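Side-chain contacts in Tll0287 protein (PDB 5B82), which binds a covalently attached heme c with His/Cys axial ligation in a PAS-like domain, and is probably a redox or sensory protein: residues G32-V35 / T36-Q40; F64-V67 / C68-G72. All coordinates share one frame; numbering follows the deposited sequence.

Overall arrangement
Contact 1 (32-35 with 36-40) lies wholly within helix 28-49. Contact 2 (64-67 with 68-72) comes later in the chain, where the loop after that helix runs into helix 69-82. Their centres are about 19 Å apart and their nearest atoms about 8 Å, so they do not touch. Helix 28-49 links them: near contact 1 it packs on strands 128-136 and 172-181 of the four-stranded antiparallel sheet, and further along Leu41, Met44 and Arg45 touch side chains of contact 2. Side chains of contact 1 thus pack the helix on the sheet of the PAS-like fold. Contact 2 supplies Cys68, an axial ligand of the heme iron. The side chain of Ile38 in contact 1 is about 11 Å from the heme.

Contact 1. Residues G32-V35 / T36-Q40; sequences GKVV and TAIEQ
Val34 and Ile38 stand one turn apart on an alpha helix and point to the same side. Their side chains meet loosely alongside, Val34 CG1 to Ile38 CG1 at 4.4 Å. Ile38 CG1 lies beside its own backbone N (chi1 -64°), which carries it back over the preceding turn to 3.4 Å from Val34 O. Val34 O also accepts a nearly straight hydrogen bond from Ile38 N at 3.0 Å. The ladder continues with Thr36 N to Gly32 O, Ala37 N to Lys33 O and Glu39 N to Val35 O.

On another side of the helix, Glu39 runs out with CG roughly opposite its backbone N and then bends at chi2 (68°). The bend brings its carboxylate round to a water. This water donates to Glu39 OE1 at 2.7 Å and to Val35 O at 2.9 Å. Val35 O is therefore gripped twice, by the water and by Glu39 N. The other carboxylate oxygen, OE2, makes a salt bridge to Arg133 on strand 128-136.

The Val34-Ile38 side is buried against the antiparallel sheet. Both residues touch Val178 of strand 172-181 and Tyr131 of strand 128-136.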
loop_
_atom_site.group_PDB
_atom_site.type_symbol
_atom_site.label_atom_id
_atom_site.label_comp_id
_atom_site.label_asym_id
_atom_site.label_seq_id
_atom_site.Cartn_x
_atom_site.Cartn_y
_atom_site.Cartn_z
ATOM N N GLY A 32 0.994 12.396 -14.802
ATOM C CA GLY A 32 0.964 13.256 -13.612
ATOM C C GLY A 32 -0.217 12.961 -12.694
ATOM O O GLY A 32 -0.091 12.970 -11.461
ATOM N N LYS A 33 -1.378 12.720 -13.305
ATOM C CA LYS A 33 -2.590 12.357 -12.583
ATOM C C LYS A 33 -2.384 11.084 -11.764
ATOM O O LYS A 33 -2.861 10.981 -10.627
ATOM C CB LYS A 33 -3.769 12.186 -13.554
ATOM C CG LYS A 33 -5.045 11.762 -12.859
ATOM C CD LYS A 33 -6.281 11.921 -13.726
ATOM C CE LYS A 33 -7.535 11.807 -12.854
ATOM N NZ LYS A 33 -8.801 11.990 -13.614
ATOM N N VAL A 34 -1.679 10.111 -12.337
ATOM C CA VAL A 34 -1.332 8.911 -11.571
ATOM C C VAL A 34 -0.465 9.246 -10.344
ATOM O O VAL A 34 -0.781 8.823 -9.208
ATOM C CB VAL A 34 -0.606 7.854 -12.430
ATOM C CG1 VAL A 34 -0.039 6.740 -11.540
ATOM C CG2 VAL A 34 -1.548 7.256 -13.471
ATOM N N VAL A 35 0.619 9.993 -10.564
ATOM C CA VAL A 35 1.477 10.361 -9.403
ATOM C C VAL A 35 0.690 11.068 -8.284
ATOM O O VAL A 35 0.797 10.727 -7.074
ATOM C CB VAL A 35 2.692 11.225 -9.849
ATOM C CG1 VAL A 35 3.481 11.769 -8.648
ATOM C CG2 VAL A 35 3.598 10.426 -10.803
ATOM N N THR A 36 -0.126 12.035 -8.691
ATOM C CA THR A 36 -0.921 12.791 -7.735
ATOM C C THR A 36 -1.923 11.910 -6.994
ATOM O O THR A 36 -2.029 11.988 -5.768
ATOM C CB THR A 36 -1.672 13.954 -8.392
ATOM O OG1 THR A 36 -0.728 14.862 -8.964
ATOM C CG2 THR A 36 -2.497 14.706 -7.345
ATOM N N ALA A 37 -2.643 11.068 -7.734
ATOM C CA ALA A 37 -3.645 10.191 -7.133
ATOM C C ALA A 37 -3.017 9.283 -6.087
ATOM O O ALA A 37 -3.545 9.143 -4.970
ATOM C CB ALA A 37 -4.337 9.349 -8.213
ATOM N N ILE A 38 -1.889 8.668 -6.447
ATOM C CA ILE A 38 -1.216 7.778 -5.501
ATOM C C ILE A 38 -0.722 8.530 -4.257
ATOM O O ILE A 38 -0.906 8.071 -3.118
ATOM C CB ILE A 38 -0.067 7.006 -6.160
ATOM C CG1 ILE A 38 -0.636 6.075 -7.242
ATOM C CG2 ILE A 38 0.702 6.185 -5.128
ATOM C CD1 ILE A 38 -1.798 5.226 -6.749
ATOM N N GLU A 39 -0.126 9.694 -4.470
ATOM C CA GLU A 39 0.360 10.465 -3.333
ATOM C C GLU A 39 -0.783 10.892 -2.397
ATOM O O GLU A 39 -0.630 10.894 -1.170
ATOM C CB GLU A 39 1.205 11.651 -3.800
ATOM C CG GLU A 39 2.284 12.032 -2.785
ATOM C CD GLU A 39 3.363 10.975 -2.654
ATOM O OE1 GLU A 39 3.539 10.151 -3.593
ATOM O OE2 GLU A 39 4.040 10.954 -1.604
ATOM N N GLN A 40 -1.939 11.221 -2.976
ATOM C CA GLN A 40 -3.123 11.581 -2.192
ATOM C C GLN A 40 -3.649 10.396 -1.400
ATOM O O GLN A 40 -4.085 10.550 -0.249
ATOM C CB GLN A 40 -4.231 12.115 -3.102
ATOM C CG GLN A 40 -4.053 13.559 -3.516
ATOM C CD GLN A 40 -5.043 13.986 -4.590
ATOM O OE1 GLN A 40 -5.742 13.153 -5.176
ATOM N NE2 GLN A 40 -5.101 15.288 -4.858
HETATM O O HOH W 1 2.874 9.089 -5.981
#

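Contact 2. Residues F64-V67 / C68-G72. With HEC (heme c), chain B.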
loop_
_atom_site.group_PDB
_atom_site.type_symbol
_atom_site.label_atom_id
_atom_site.label_comp_id
_atom_site.label_asym_id
_atom_site.label_seq_id
_atom_site.Cartn_x
_atom_site.Cartn_y
_atom_site.Cartn_z
ATOM N N PHE A 64 -10.052 0.075 16.624
ATOM C CA PHE A 64 -11.173 -0.391 15.804
ATOM C C PHE A 64 -11.525 0.605 14.705
ATOM O O PHE A 64 -12.470 0.396 13.950
ATOM C CB PHE A 64 -12.409 -0.662 16.655
ATOM C CG PHE A 64 -12.249 -1.808 17.603
ATOM C CD1 PHE A 64 -12.325 -3.111 17.153
ATOM C CD2 PHE A 64 -12.028 -1.583 18.945
ATOM C CE1 PHE A 64 -12.181 -4.169 18.023
ATOM C CE2 PHE A 64 -11.882 -2.639 19.825
ATOM C CZ PHE A 64 -11.958 -3.934 19.359
ATOM N N LYS A 65 -10.772 1.697 14.640
ATOM C CA LYS A 65 -10.933 2.706 13.599
ATOM C C LYS A 65 -10.495 2.158 12.244
ATOM O O LYS A 65 -9.497 1.446 12.151
ATOM C CB LYS A 65 -10.090 3.932 13.958
ATOM C CG LYS A 65 -10.005 5.032 12.916
ATOM C CD LYS A 65 -9.005 6.105 13.362
ATOM C CE LYS A 65 -9.003 7.311 12.424
ATOM N NZ LYS A 65 -8.000 8.347 12.828
ATOM N N ALA A 66 -11.246 2.489 11.198
ATOM C CA ALA A 66 -10.875 2.101 9.846
ATOM C C ALA A 66 -9.715 2.966 9.383
ATOM O O ALA A 66 -9.781 4.196 9.416
ATOM C CB ALA A 66 -12.054 2.243 8.900
ATOM N N VAL A 67 -8.636 2.325 8.972
ATOM C CA VAL A 67 -7.479 3.066 8.519
ATOM C C VAL A 67 -7.117 2.646 7.096
ATOM O O VAL A 67 -7.112 3.471 6.182
ATOM C CB VAL A 67 -6.293 2.891 9.490
ATOM C CG1 VAL A 67 -4.993 3.368 8.855
ATOM C CG2 VAL A 67 -6.572 3.625 10.819
ATOM N N CYS A 68 -6.856 1.358 6.900
ATOM C CA CYS A 68 -6.350 0.888 5.616
ATOM C C CYS A 68 -7.432 0.374 4.649
ATOM O O CYS A 68 -7.253 0.452 3.435
ATOM C CB CYS A 68 -5.257 -0.161 5.832
ATOM S SG CYS A 68 -3.722 0.472 6.587
ATOM N N ALA A 69 -8.547 -0.139 5.173
ATOM C CA ALA A 69 -9.648 -0.576 4.303
ATOM C C ALA A 69 -10.145 0.517 3.330
ATOM O O ALA A 69 -10.287 0.259 2.115
ATOM C CB ALA A 69 -10.803 -1.164 5.119
ATOM N N PRO A 70 -10.398 1.742 3.844
ATOM C CA PRO A 70 -10.792 2.799 2.904
ATOM C C PRO A 70 -9.728 3.126 1.856
ATOM O O PRO A 70 -10.078 3.636 0.787
ATOM C CB PRO A 70 -11.046 4.011 3.814
ATOM C CG PRO A 70 -10.428 3.676 5.113
ATOM C CD PRO A 70 -10.512 2.201 5.241
ATOM N N VAL A 71 -8.459 2.842 2.150
ATOM C CA VAL A 71 -7.402 3.013 1.153
ATOM C C VAL A 71 -7.617 2.052 -0.018
ATOM O O VAL A 71 -7.551 2.455 -1.182
ATOM C CB VAL A 71 -5.997 2.803 1.762
ATOM C CG1 VAL A 71 -4.938 2.819 0.684
ATOM C CG2 VAL A 71 -5.718 3.870 2.813
ATOM N N GLY A 72 -7.887 0.787 0.293
ATOM C CA GLY A 72 -8.153 -0.211 -0.734
ATOM C C GLY A 72 -9.410 0.112 -1.529
ATOM O O GLY A 72 -9.446 -0.034 -2.771
HETATM FE FE HEC B . -2.494 -0.984 7.512
HETATM C CHA HEC B . -3.481 -3.219 5.154
HETATM C CHB HEC B . 0.171 -0.066 5.446
HETATM C CHC HEC B . -1.580 1.443 9.694
HETATM C CHD HEC B . -4.851 -2.142 9.726
HETATM N NA HEC B . -1.745 -1.580 5.674
HETATM C C1A HEC B . -2.407 -2.436 4.817
HETATM C C2A HEC B . -1.764 -2.377 3.518
HETATM C C3A HEC B . -0.758 -1.498 3.615
HETATM C C4A HEC B . -0.723 -0.989 4.961
HETATM C CMA HEC B . 0.227 -1.081 2.511
HETATM C CAA HEC B . -2.182 -3.167 2.251
HETATM C CBA HEC B . -1.300 -4.393 2.019
HETATM C CGA HEC B . -1.757 -5.535 2.885
HETATM O O1A HEC B . -0.976 -5.975 3.765
HETATM O O2A HEC B . -2.918 -5.994 2.727
HETATM N NB HEC B . -0.978 0.396 7.552
HETATM C C1B HEC B . -0.021 0.658 6.595
HETATM C C2B HEC B . 0.741 1.820 7.003
HETATM C C3B HEC B . 0.262 2.229 8.179
HETATM C C4B HEC B . -0.832 1.352 8.544
HETATM C CMB HEC B . 1.936 2.431 6.227
HETATM C CAB HEC B . 0.761 3.436 9.008
HETATM C CBB HEC B . 0.481 4.768 8.266
HETATM N NC HEC B . -3.083 -0.477 9.379
HETATM C C1C HEC B . -2.607 0.607 10.082
HETATM C C2C HEC B . -3.467 0.805 11.229
HETATM C C3C HEC B . -4.285 -0.258 11.318
HETATM C C4C HEC B . -4.115 -1.036 10.104
HETATM C CMC HEC B . -3.131 1.800 12.365
HETATM C CAC HEC B . -5.311 -0.572 12.440
HETATM C CBC HEC B . -6.377 0.523 12.682
HETATM N ND HEC B . -3.890 -2.481 7.489
HETATM C C1D HEC B . -4.859 -2.690 8.464
HETATM C C2D HEC B . -5.873 -3.583 7.935
HETATM C C3D HEC B . -5.422 -3.913 6.518
HETATM C C4D HEC B . -4.193 -3.192 6.326
HETATM C CMD HEC B . -7.140 -4.102 8.646
HETATM C CAD HEC B . -6.133 -4.804 5.478
HETATM C CBD HEC B . -7.067 -3.861 4.729
HETATM C CGD HEC B . -7.703 -4.540 3.536
HETATM O O1D HEC B . -8.470 -5.511 3.725
HETATM O O2D HEC B . -7.441 -4.093 2.398
#
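Pro70 packs its ring on the Val67 carbonyl where a loop leads into helix 69-82. Cys68 sits at this junction and is an axial ligand of the c-type heme iron in this PAS-like domain. Cys68 SG binds heme FE at 2.1 Å. His145 NE2 is the other axial ligand. The sulfur lies beside the backbone N of Cys68 (chi1 -67°), and Cys68 CB sits over the pyrrole carrying heme ND, 3.2 Å from that nitrogen.

The tight side faces the heme. Val67 lies over the rim of the macrocycle at the neighbouring pyrrole. Val67 CG1 is 3.8 Å from heme C2C, and Val67 CG2 is 3.6 Å from heme CBC. CG1 is anti to the backbone N (chi1 166°), which leaves CG2 on the flank nearer CBC. With an alanine here both methyls go, and the edge of this pyrrole and heme CBC would probably lose their cover on the Val67 side. Val71 and Cys68 also touch Arg45 of helix 28-49.

The looser side is away from the heme. There Ala66 CB meets Pro70 CD at 4.0 Å, and both Ala66 and Ala69 are exposed. No hydrogen bond crosses between 64-67 and 68-72. Within 68-72, Gly72 N donates to Cys68 O.

Val67 O is buried without a polar partner in the model. Pro70 CG lies 3.5 Å and Val71 CG2 3.7 Å from Val67 O.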